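PDB 6YGA: N-alpha-acetyltransferase 35, NatC auxiliary subunit from Saccharomyces cerevisiae, which serves as the auxiliary subunit of the NatC N-terminal acetyltransferase, which acetylates the N-terminal methionine of the L-A virus Gag protein. Local coordinates for residues I170-E173 and E174-N178; F300-L303 and A304-K308; C407-R410 and Q411-R415; K453-L457 and D458-P462. All coordinates share one frame; numbering follows the deposited sequence.

Contact 1. Residues I170-E173 and E174-N178; sequences IVFE and EEDLN. With EDO (1,2-ethanediol), chain Z.
Asp176 turns its carboxylate back onto the backbone at Phe172. The N-H of Phe172 gives a nearly straight bond to OD2 (N to OD2 3.2 Å, 166°), on the anti lone pair of that oxygen. In return Asp176 N donates to Phe172 O, also at 3.2 Å. One residue therefore satisfies both polar backbone groups of Phe172. This is the tight part of the loop: Val171 CB lies 3.3 Å from Asp176 OD2. The other oxygen, OD1, is taken by Arg340 and Asn405. Glu175 lies alongside Phe172, its OE1 3.5 Å from Phe172 CB, and pairs with Arg408.

Within the second half of the loop Glu174 N bonds to Leu177 O (3.0 Å), and Glu174 has a positive phi (55°). The loose side is that of the Glu173 and Glu174 side chains, which are exposed and lead away. A bound ethanediol covers one face of the Phe172 ring, with O1 3.7 Å above its centre.

Glu175 and Asp176 pack on Phe142 of the N-alpha-acetyltransferase 30 chain. The loop connects helices 142-167 and 193-209 in the Mak10 family region. Val171 and Leu177 rest on helix 142-167, Val171 also meets helix 337-347, and Leu177 also packs on helix 85-104.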
loop_
_atom_site.group_PDB
_atom_site.type_symbol
_atom_site.label_atom_id
_atom_site.label_comp_id
_atom_site.label_asym_id
_atom_site.label_seq_id
_atom_site.Cartn_x
_atom_site.Cartn_y
_atom_site.Cartn_z
ATOM N N ILE B 170 3.108 9.796 -8.488
ATOM C CA ILE B 170 3.813 8.540 -8.727
ATOM C C ILE B 170 3.303 7.452 -7.790
ATOM O O ILE B 170 2.903 6.368 -8.231
ATOM C CB ILE B 170 5.332 8.742 -8.582
ATOM C CG1 ILE B 170 5.858 9.677 -9.676
ATOM C CG2 ILE B 170 6.048 7.403 -8.606
ATOM C CD1 ILE B 170 5.474 9.265 -11.085
ATOM N N VAL B 171 3.308 7.721 -6.485
ATOM C CA VAL B 171 2.833 6.757 -5.499
ATOM C C VAL B 171 1.506 7.226 -4.914
ATOM O O VAL B 171 0.968 8.264 -5.315
ATOM C CB VAL B 171 3.876 6.531 -4.390
ATOM C CG1 VAL B 171 5.176 6.001 -4.982
ATOM C CG2 VAL B 171 4.115 7.816 -3.619
ATOM N N PHE B 172 0.981 6.473 -3.952
ATOM C CA PHE B 172 -0.354 6.697 -3.414
ATOM C C PHE B 172 -0.274 7.461 -2.099
ATOM O O PHE B 172 0.479 7.080 -1.196
ATOM C CB PHE B 172 -1.081 5.365 -3.221
ATOM C CG PHE B 172 -1.342 4.630 -4.509
ATOM C CD1 PHE B 172 -0.365 3.833 -5.083
ATOM C CD2 PHE B 172 -2.563 4.749 -5.152
ATOM C CE1 PHE B 172 -0.605 3.162 -6.273
ATOM C CE2 PHE B 172 -2.810 4.081 -6.340
ATOM C CZ PHE B 172 -1.829 3.287 -6.900
ATOM N N GLU B 173 -1.052 8.536 -1.998
ATOM C CA GLU B 173 -1.037 9.377 -0.812
ATOM C C GLU B 173 -1.639 8.644 0.382
ATOM O O GLU B 173 -2.542 7.814 0.242
ATOM C CB GLU B 173 -1.809 10.670 -1.072
ATOM C CG GLU B 173 -3.278 10.449 -1.408
ATOM C CD GLU B 173 -4.000 11.730 -1.782
ATOM O OE1 GLU B 173 -3.558 12.408 -2.733
ATOM O OE2 GLU B 173 -5.007 12.059 -1.121
ATOM N N GLU B 174 -1.126 8.966 1.572
ATOM C CA GLU B 174 -1.595 8.387 2.833
ATOM C C GLU B 174 -1.546 6.860 2.812
ATOM O O GLU B 174 -2.386 6.186 3.413
ATOM C CB GLU B 174 -3.003 8.880 3.181
ATOM C CG GLU B 174 -3.335 8.818 4.666
ATOM C CD GLU B 174 -4.731 9.317 4.964
ATOM O OE1 GLU B 174 -4.927 10.550 4.997
ATOM O OE2 GLU B 174 -5.636 8.476 5.145
ATOM N N GLU B 175 -0.566 6.303 2.109
ATOM C CA GLU B 175 -0.322 4.867 2.119
ATOM C C GLU B 175 1.182 4.653 2.085
ATOM O O GLU B 175 1.758 4.052 2.998
ATOM C CB GLU B 175 -1.017 4.182 0.936
ATOM C CG GLU B 175 -0.777 2.677 0.838
ATOM C CD GLU B 175 -1.393 2.056 -0.409
ATOM O OE1 GLU B 175 -2.074 2.780 -1.163
ATOM O OE2 GLU B 175 -1.192 0.844 -0.635
ATOM N N ASP B 176 1.827 5.170 1.040
ATOM C CA ASP B 176 3.280 5.164 0.971
ATOM C C ASP B 176 3.885 6.343 1.715
ATOM O O ASP B 176 5.014 6.248 2.211
ATOM C CB ASP B 176 3.729 5.188 -0.488
ATOM C CG ASP B 176 3.178 4.028 -1.275
ATOM O OD1 ASP B 176 3.365 2.875 -0.832
ATOM O OD2 ASP B 176 2.541 4.267 -2.321
ATOM N N LEU B 177 3.151 7.449 1.811
ATOM C CA LEU B 177 3.682 8.674 2.390
ATOM C C LEU B 177 2.528 9.584 2.784
ATOM O O LEU B 177 1.659 9.882 1.958
ATOM C CB LEU B 177 4.610 9.376 1.396
ATOM C CG LEU B 177 5.309 10.656 1.846
ATOM C CD1 LEU B 177 5.745 10.556 3.293
ATOM C CD2 LEU B 177 6.503 10.896 0.948
ATOM N N ASN B 178 2.530 10.021 4.041
ATOM C CA ASN B 178 1.510 10.916 4.572
ATOM C C ASN B 178 1.965 12.360 4.403
ATOM O O ASN B 178 3.099 12.707 4.756
ATOM C CB ASN B 178 1.246 10.614 6.048
ATOM C CG ASN B 178 0.296 11.612 6.699
ATOM O OD1 ASN B 178 0.706 12.699 7.109
ATOM N ND2 ASN B 178 -0.973 11.236 6.815
HETATM C C1 EDO Z . -1.775 7.381 -8.356
HETATM O O1 EDO Z . -0.549 6.853 -7.835
HETATM C C2 EDO Z . -2.389 8.338 -7.342
HETATM O O2 EDO Z . -1.501 9.441 -7.127
#

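Contact 2. Residues F300-L303 and A304-K308; sequences FITL and ANDVK
Four consecutive i to i+4 hydrogen bonds, from Ala304, Asn305, Asp306 and Val307 back to Phe300, Ile301, Thr302 and Leu303, make this a regular stretch of alpha-helix within helix 298-311. The bond from Asn305 N to Ile301 O is the straightest of them, at 168° and 3.0 Å.

The side chains pair along the same spacing. Leu303 and Val307 lie side by side and point the same way. Leu303 CD1 meets Val307 CG2 at 4.0 Å. The chi1 of Val307 (170°) places CG2 beside the backbone N, and this methyl also comes 3.3 Å from Leu303 O. Thr302 and Asp306 run alongside each other too. The methyl CG2 of Thr302, not its hydroxyl, faces the acid, 3.8 Å from Asp306 OD2. The carboxylate of Asp306 folds back over the Thr302 carbonyl, with CG 3.1 Å from Thr302 O. Ala304 is small, and its CB lies 3.5 Å from Phe300 O.

Several helices cover this one: helix 245-260 meets Ile301 and Ala304, helix 337-347 covers Leu303 and Val307, and Phe300 packs on helices 85-104 and 215-231.

Asp306 is buried. Both of its oxygens lie close to the acceptor Thr302 O, and they are satisfied by a salt bridge from Arg335 to OD1 and a bond from the backbone N of His336 to OD2. These partners probably keep the acid ionised, and they tie this helix to the residues just before helix 337-347.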
loop_
_atom_site.group_PDB
_atom_site.type_symbol
_atom_site.label_atom_id
_atom_site.label_comp_id
_atom_site.label_asym_id
_atom_site.label_seq_id
_atom_site.Cartn_x
_atom_site.Cartn_y
_atom_site.Cartn_z
ATOM N N PHE B 300 18.715 7.150 7.644
ATOM C CA PHE B 300 19.331 7.993 6.625
ATOM C C PHE B 300 20.227 7.175 5.705
ATOM O O PHE B 300 20.336 7.468 4.509
ATOM C CB PHE B 300 20.125 9.122 7.285
ATOM C CG PHE B 300 19.268 10.190 7.905
ATOM C CD1 PHE B 300 18.227 10.766 7.192
ATOM C CD2 PHE B 300 19.501 10.616 9.201
ATOM C CE1 PHE B 300 17.439 11.752 7.761
ATOM C CE2 PHE B 300 18.715 11.601 9.775
ATOM C CZ PHE B 300 17.682 12.168 9.055
ATOM N N ILE B 301 20.874 6.141 6.249
ATOM C CA ILE B 301 21.717 5.271 5.433
ATOM C C ILE B 301 20.869 4.518 4.417
ATOM O O ILE B 301 21.216 4.430 3.232
ATOM C CB ILE B 301 22.514 4.306 6.329
ATOM C CG1 ILE B 301 23.382 5.084 7.322
ATOM C CG2 ILE B 301 23.373 3.378 5.486
ATOM C CD1 ILE B 301 24.139 4.203 8.302
ATOM N N THR B 302 19.741 3.961 4.868
ATOM C CA THR B 302 18.828 3.278 3.956
ATOM C C THR B 302 18.326 4.226 2.874
ATOM O O THR B 302 18.243 3.852 1.698
ATOM C CB THR B 302 17.655 2.684 4.739
ATOM O OG1 THR B 302 18.150 1.761 5.717
ATOM C CG2 THR B 302 16.700 1.956 3.807
ATOM N N LEU B 303 18.001 5.464 3.252
ATOM C CA LEU B 303 17.542 6.441 2.270
ATOM C C LEU B 303 18.625 6.749 1.247
ATOM O O LEU B 303 18.349 6.829 0.044
ATOM C CB LEU B 303 17.098 7.720 2.976
ATOM C CG LEU B 303 16.899 8.939 2.077
ATOM C CD1 LEU B 303 15.718 8.735 1.141
ATOM C CD2 LEU B 303 16.720 10.189 2.921
ATOM N N ALA B 304 19.867 6.920 1.703
ATOM C CA ALA B 304 20.937 7.310 0.791
ATOM C C ALA B 304 21.268 6.196 -0.195
ATOM O O ALA B 304 21.466 6.458 -1.386
ATOM C CB ALA B 304 22.179 7.714 1.583
ATOM N N ASN B 305 21.335 4.948 0.277
ATOM C CA ASN B 305 21.672 3.848 -0.623
ATOM C C ASN B 305 20.551 3.581 -1.618
ATOM O O ASN B 305 20.816 3.229 -2.774
ATOM C CB ASN B 305 21.992 2.585 0.176
ATOM C CG ASN B 305 23.331 2.663 0.877
ATOM O OD1 ASN B 305 23.432 2.406 2.078
ATOM N ND2 ASN B 305 24.371 3.024 0.132
ATOM N N ASP B 306 19.297 3.738 -1.194
ATOM C CA ASP B 306 18.179 3.516 -2.106
ATOM C C ASP B 306 18.168 4.548 -3.227
ATOM O O ASP B 306 17.901 4.211 -4.387
ATOM C CB ASP B 306 16.862 3.539 -1.330
ATOM C CG ASP B 306 16.680 2.312 -0.454
ATOM O OD1 ASP B 306 17.587 1.453 -0.441
ATOM O OD2 ASP B 306 15.632 2.201 0.216
ATOM N N VAL B 307 18.459 5.809 -2.901
ATOM C CA VAL B 307 18.541 6.841 -3.928
ATOM C C VAL B 307 19.738 6.591 -4.839
ATOM O O VAL B 307 19.653 6.775 -6.059
ATOM C CB VAL B 307 18.596 8.236 -3.277
ATOM C CG1 VAL B 307 18.923 9.304 -4.312
ATOM C CG2 VAL B 307 17.273 8.551 -2.589
ATOM N N LYS B 308 20.866 6.158 -4.266
ATOM C CA LYS B 308 22.029 5.820 -5.083
ATOM C C LYS B 308 21.697 4.725 -6.088
ATOM O O LYS B 308 22.183 4.746 -7.224
ATOM C CB LYS B 308 23.197 5.393 -4.193
ATOM C CG LYS B 308 23.864 6.541 -3.450
ATOM C CD LYS B 308 24.973 6.050 -2.533
ATOM C CE LYS B 308 26.113 5.436 -3.325
ATOM N NZ LYS B 308 27.219 4.966 -2.441
#

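Contact 3. Residues C407-R410 and Q411-R415; sequences CRYR and QGFNR. With EDO (1,2-ethanediol), chain X; EDO (1,2-ethanediol), chain C; EDO (1,2-ethanediol), chain D.
Tyr409 swings its ring away from its backbone N (chi1 175°), while Phe413 has CG beside its own N (chi1 -72°). These settings bring the two rings together one helical turn apart. The edge of Phe413 points at the face of Tyr409 in a T-shaped stack. The planes are 79° apart and the centroids 5.2 Å. Between the rings the nearest pair is Phe413 CE2 and Tyr409 CZ, 3.7 Å apart; CE2 lies over the tyrosine face, offset toward its rim. The Tyr409 hydroxyl is hydrogen-bonded to Glu449.

Arg408 and Gln411 meet on another side of the helix. Arg408 CD comes 3.3 Å from Gln411 OE1, and the guanidinium and amide planes are inclined to each other. Arg408 NH1 gives a bond of 3.0 Å to O1 of an ethanediol, and NE is salt-bridged to Glu175. The guanidinium of Arg410 crosses to helix 433-456, where NE bonds to Phe450 O.

The backbone bonds are mixed. Gly412 N reaches Arg408 O at 2.8 Å, but Phe413 N turns to Arg410 O at 3.2 Å. That donor stands well out of the Arg410 carbonyl plane. An i to i+3 bond of this kind is characteristic of a 3-10-like turn, here near the start of helix 406-429 in the TPR-family region.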
loop_
_atom_site.group_PDB
_atom_site.type_symbol
_atom_site.label_atom_id
_atom_site.label_comp_id
_atom_site.label_asym_id
_atom_site.label_seq_id
_atom_site.Cartn_x
_atom_site.Cartn_y
_atom_site.Cartn_z
ATOM N N CYS B 407 2.126 -4.341 -2.093
ATOM C CA CYS B 407 0.724 -4.643 -2.356
ATOM C C CYS B 407 0.231 -3.989 -3.643
ATOM O O CYS B 407 -0.412 -4.645 -4.467
ATOM C CB CYS B 407 -0.142 -4.200 -1.176
ATOM S SG CYS B 407 0.120 -5.157 0.327
ATOM N N ARG B 408 0.522 -2.697 -3.827
ATOM C CA ARG B 408 0.100 -2.011 -5.044
ATOM C C ARG B 408 0.778 -2.593 -6.277
ATOM O O ARG B 408 0.228 -2.514 -7.381
ATOM C CB ARG B 408 0.399 -0.515 -4.942
ATOM C CG ARG B 408 -0.423 0.218 -3.900
ATOM C CD ARG B 408 -1.863 0.382 -4.346
ATOM N NE ARG B 408 -2.642 1.173 -3.399
ATOM C CZ ARG B 408 -3.834 1.693 -3.667
ATOM N NH1 ARG B 408 -4.385 1.509 -4.860
ATOM N NH2 ARG B 408 -4.475 2.402 -2.747
ATOM N N TYR B 409 1.971 -3.168 -6.111
ATOM C CA TYR B 409 2.661 -3.786 -7.237
ATOM C C TYR B 409 1.794 -4.861 -7.880
ATOM O O TYR B 409 1.619 -4.885 -9.102
ATOM C CB TYR B 409 4.000 -4.359 -6.767
ATOM C CG TYR B 409 4.772 -5.132 -7.813
ATOM C CD1 TYR B 409 5.296 -4.498 -8.937
ATOM C CD2 TYR B 409 4.996 -6.494 -7.665
ATOM C CE1 TYR B 409 6.012 -5.209 -9.889
ATOM C CE2 TYR B 409 5.708 -7.210 -8.606
ATOM C CZ TYR B 409 6.214 -6.566 -9.713
ATOM O OH TYR B 409 6.923 -7.291 -10.645
ATOM N N ARG B 410 1.221 -5.748 -7.063
ATOM C CA ARG B 410 0.354 -6.783 -7.616
ATOM C C ARG B 410 -0.942 -6.188 -8.148
ATOM O O ARG B 410 -1.470 -6.648 -9.168
ATOM C CB ARG B 410 0.062 -7.852 -6.565
ATOM C CG ARG B 410 -0.842 -8.963 -7.072
ATOM C CD ARG B 410 -0.998 -10.077 -6.057
ATOM N NE ARG B 410 -1.658 -11.239 -6.643
ATOM C CZ ARG B 410 -2.971 -11.439 -6.626
ATOM N NH1 ARG B 410 -3.774 -10.551 -6.050
ATOM N NH2 ARG B 410 -3.480 -12.525 -7.189
ATOM N N GLN B 411 -1.466 -5.155 -7.480
ATOM C CA GLN B 411 -2.719 -4.552 -7.921
ATOM C C GLN B 411 -2.567 -3.850 -9.264
ATOM O O GLN B 411 -3.540 -3.746 -10.018
ATOM C CB GLN B 411 -3.232 -3.581 -6.860
ATOM C CG GLN B 411 -3.603 -4.266 -5.556
ATOM C CD GLN B 411 -3.712 -3.309 -4.385
ATOM O OE1 GLN B 411 -4.054 -2.135 -4.548
ATOM N NE2 GLN B 411 -3.418 -3.809 -3.191
ATOM N N GLY B 412 -1.364 -3.368 -9.581
ATOM C CA GLY B 412 -1.155 -2.717 -10.861
ATOM C C GLY B 412 -1.357 -3.645 -12.042
ATOM O O GLY B 412 -1.686 -3.194 -13.143
ATOM N N PHE B 413 -1.174 -4.950 -11.836
ATOM C CA PHE B 413 -1.324 -5.888 -12.940
ATOM C C PHE B 413 -2.784 -6.131 -13.298
ATOM O O PHE B 413 -3.067 -6.524 -14.435
ATOM C CB PHE B 413 -0.627 -7.210 -12.611
ATOM C CG PHE B 413 0.874 -7.126 -12.646
ATOM C CD1 PHE B 413 1.549 -6.984 -13.849
ATOM C CD2 PHE B 413 1.610 -7.192 -11.476
ATOM C CE1 PHE B 413 2.934 -6.908 -13.881
ATOM C CE2 PHE B 413 2.991 -7.118 -11.501
ATOM C CZ PHE B 413 3.655 -6.975 -12.703
ATOM N N ASN B 414 -3.711 -5.904 -12.363
ATOM C CA ASN B 414 -5.134 -6.012 -12.671
ATOM C C ASN B 414 -5.504 -5.146 -13.869
ATOM O O ASN B 414 -6.192 -5.596 -14.794
ATOM C CB ASN B 414 -5.960 -5.619 -11.445
ATOM C CG ASN B 414 -6.248 -6.791 -10.534
ATOM O OD1 ASN B 414 -6.677 -7.850 -10.989
ATOM N ND2 ASN B 414 -6.018 -6.608 -9.238
ATOM N N ARG B 415 -5.034 -3.900 -13.880
ATOM C CA ARG B 415 -5.288 -3.021 -15.015
ATOM C C ARG B 415 -4.529 -3.475 -16.258
ATOM O O ARG B 415 -5.071 -3.439 -17.367
ATOM C CB ARG B 415 -4.916 -1.584 -14.644
ATOM C CG ARG B 415 -4.693 -0.658 -15.827
ATOM C CD ARG B 415 -4.354 0.754 -15.369
ATOM N NE ARG B 415 -3.983 1.609 -16.492
ATOM C CZ ARG B 415 -4.855 2.246 -17.265
ATOM N NH1 ARG B 415 -6.156 2.127 -17.037
ATOM N NH2 ARG B 415 -4.430 3.001 -18.269
HETATM C C1 EDO X . -3.280 0.293 -8.446
HETATM O O1 EDO X . -4.309 0.080 -7.470
HETATM C C2 EDO X . -1.943 -0.175 -7.883
HETATM O O2 EDO X . -0.895 0.056 -8.834
HETATM C C1 EDO C . -7.455 -12.900 -7.661
HETATM O O1 EDO C . -6.531 -13.869 -7.155
HETATM C C2 EDO C . -7.008 -11.495 -7.271
HETATM O O2 EDO C . -7.052 -11.345 -5.848
HETATM C C1 EDO D . -10.525 -8.784 -9.148
HETATM O O1 EDO D . -9.116 -8.962 -8.958
HETATM C C2 EDO D . -11.012 -9.581 -10.352
HETATM O O2 EDO D . -10.373 -9.106 -11.544
#

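Contact 4. Residues K453-L457 and D458-P462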
loop_
_atom_site.group_PDB
_atom_site.type_symbol
_atom_site.label_atom_id
_atom_site.label_comp_id
_atom_site.label_asym_id
_atom_site.label_seq_id
_atom_site.Cartn_x
_atom_site.Cartn_y
_atom_site.Cartn_z
ATOM N N LYS B 453 2.886 -13.568 -7.421
ATOM C CA LYS B 453 2.994 -12.524 -6.409
ATOM C C LYS B 453 1.971 -12.719 -5.295
ATOM O O LYS B 453 2.201 -12.287 -4.159
ATOM C CB LYS B 453 2.842 -11.150 -7.071
ATOM C CG LYS B 453 2.895 -9.979 -6.114
ATOM C CD LYS B 453 4.279 -9.772 -5.549
ATOM C CE LYS B 453 4.251 -8.697 -4.480
ATOM N NZ LYS B 453 5.597 -8.471 -3.895
ATOM N N GLY B 454 0.849 -13.380 -5.599
ATOM C CA GLY B 454 -0.152 -13.657 -4.578
ATOM C C GLY B 454 0.362 -14.523 -3.443
ATOM O O GLY B 454 -0.092 -14.390 -2.302
ATOM N N PHE B 455 1.314 -15.414 -3.730
ATOM C CA PHE B 455 1.893 -16.236 -2.671
ATOM C C PHE B 455 2.764 -15.404 -1.739
ATOM O O PHE B 455 2.822 -15.672 -0.534
ATOM C CB PHE B 455 2.703 -17.388 -3.266
ATOM C CG PHE B 455 1.859 -18.501 -3.813
ATOM C CD1 PHE B 455 1.215 -19.384 -2.960
ATOM C CD2 PHE B 455 1.716 -18.672 -5.180
ATOM C CE1 PHE B 455 0.440 -20.411 -3.461
ATOM C CE2 PHE B 455 0.945 -19.696 -5.684
ATOM C CZ PHE B 455 0.303 -20.566 -4.824
ATOM N N ASP B 456 3.454 -14.395 -2.279
ATOM C CA ASP B 456 4.287 -13.541 -1.439
ATOM C C ASP B 456 3.439 -12.715 -0.483
ATOM O O ASP B 456 3.872 -12.419 0.636
ATOM C CB ASP B 456 5.155 -12.633 -2.314
ATOM C CG ASP B 456 6.084 -11.745 -1.504
ATOM O OD1 ASP B 456 6.953 -12.280 -0.781
ATOM O OD2 ASP B 456 5.959 -10.507 -1.606
ATOM N N LEU B 457 2.228 -12.357 -0.896
ATOM C CA LEU B 457 1.313 -11.575 -0.080
ATOM C C LEU B 457 0.365 -12.442 0.741
ATOM O O LEU B 457 -0.470 -11.896 1.470
ATOM C CB LEU B 457 0.508 -10.622 -0.970
ATOM C CG LEU B 457 1.333 -9.665 -1.840
ATOM C CD1 LEU B 457 0.447 -8.950 -2.839
ATOM C CD2 LEU B 457 2.093 -8.654 -0.986
ATOM N N ASP B 458 0.480 -13.771 0.642
ATOM C CA ASP B 458 -0.373 -14.700 1.384
ATOM C C ASP B 458 -1.843 -14.511 1.021
ATOM O O ASP B 458 -2.732 -14.643 1.863
ATOM C CB ASP B 458 -0.162 -14.569 2.897
ATOM C CG ASP B 458 1.162 -15.152 3.350
ATOM O OD1 ASP B 458 1.419 -16.335 3.047
ATOM O OD2 ASP B 458 1.953 -14.432 3.994
ATOM N N ILE B 459 -2.096 -14.187 -0.248
ATOM C CA ILE B 459 -3.464 -14.069 -0.733
ATOM C C ILE B 459 -4.134 -15.436 -0.775
ATOM O O ILE B 459 -5.315 -15.574 -0.436
ATOM C CB ILE B 459 -3.472 -13.389 -2.114
ATOM C CG1 ILE B 459 -2.980 -11.945 -2.002
ATOM C CG2 ILE B 459 -4.859 -13.439 -2.730
ATOM C CD1 ILE B 459 -3.824 -11.084 -1.087
ATOM N N TYR B 460 -3.393 -16.469 -1.165
ATOM C CA TYR B 460 -3.967 -17.786 -1.393
ATOM C C TYR B 460 -3.920 -18.631 -0.126
ATOM O O TYR B 460 -2.903 -18.679 0.571
ATOM C CB TYR B 460 -3.220 -18.509 -2.515
ATOM C CG TYR B 460 -2.976 -17.665 -3.744
ATOM C CD1 TYR B 460 -3.993 -16.895 -4.301
ATOM C CD2 TYR B 460 -1.722 -17.630 -4.344
ATOM C CE1 TYR B 460 -3.767 -16.119 -5.425
ATOM C CE2 TYR B 460 -1.486 -16.860 -5.463
ATOM C CZ TYR B 460 -2.510 -16.106 -6.001
ATOM O OH TYR B 460 -2.268 -15.342 -7.117
ATOM N N LYS B 461 -5.024 -19.307 0.159
ATOM C CA LYS B 461 -5.051 -20.234 1.275
ATOM C C LYS B 461 -4.427 -21.563 0.858
ATOM O O LYS B 461 -4.318 -21.859 -0.334
ATOM C CB LYS B 461 -6.483 -20.433 1.763
ATOM C CG LYS B 461 -7.047 -19.228 2.505
ATOM C CD LYS B 461 -8.457 -19.495 3.009
ATOM C CE LYS B 461 -8.478 -20.623 4.028
ATOM N NZ LYS B 461 -7.598 -20.333 5.195
ATOM N N PRO B 462 -3.979 -22.374 1.825
ATOM C CA PRO B 462 -3.324 -23.643 1.466
ATOM C C PRO B 462 -4.124 -24.529 0.521
ATOM O O PRO B 462 -3.525 -25.189 -0.337
ATOM C CB PRO B 462 -3.114 -24.311 2.831
ATOM C CG PRO B 462 -2.930 -23.165 3.761
ATOM C CD PRO B 462 -3.863 -22.088 3.269
HETATM O O HOH W 1 1.818 -17.857 0.652
#
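A Schellman motif ends helix 433-456 here, with Asp458 as the first residue to leave the helix. Asp458 has a positive phi (61°). The N-H of Ile459 bonds back to Gly454 O (N to O 2.9 Å), and a weak bond joins Asp458 N to Phe455 O (3.2 Å). A water ties the same turn to the aspartate side chain: it donates to Phe455 O and to Asp458 OD1.

After the turn, Tyr460 folds back over the last helical turn. Its ring meets Phe455 edge to face, with planes 75° apart and centroids 4.7 Å apart. Tyr460 CD2 stands 3.4 Å above the Phe455 plane, over the ring centre. Gly454 CA lies 3.6 Å from Tyr460 CE2, and the ring rests directly against the glycine backbone. The Tyr460 hydroxyl bonds to Ser451 O. Leu457 CB also touches Ile459 CG1.

The motif lies at a subunit interface. The carbonyl O of Leu457 accepts a bond from Arg140 of the N-alpha-acetyltransferase 30 chain, and that of Asp458 from Arg137 of the same chain. Phe455 also stacks on Phe469 of helix 465-506, the next helix in the chain.

Within the last helical turn, Lys453 NZ forms a salt bridge to Asp456 OD2 at 3.1 Å, meeting it on the anti side and 30° out of the carboxylate plane.

How the contacts relate
Contacts 1, 3 and 4 form a connected series, and contact 2 stands apart. Contact 1 joins contact 3 through the salt bridge from Arg408 NE to Glu175 OE1 (2.8 Å), and Arg408 also makes a cation-pi contact with Phe172. Their centres are 15 Å apart. Contact 3 reaches contact 4 through Arg410: its NH2 lies 3.1 Å from Tyr460 OH, a weak hydrogen bond, and its side chain packs on Lys453 and Leu457. Contact 2 is about 9 Å from contact 1 at the nearest atoms, with helix 337-347 touching both. Contacts 1, 3 and 4 all touch the N-alpha-acetyltransferase 30 chain; Arg140 of that chain meets both contacts 3 and 4.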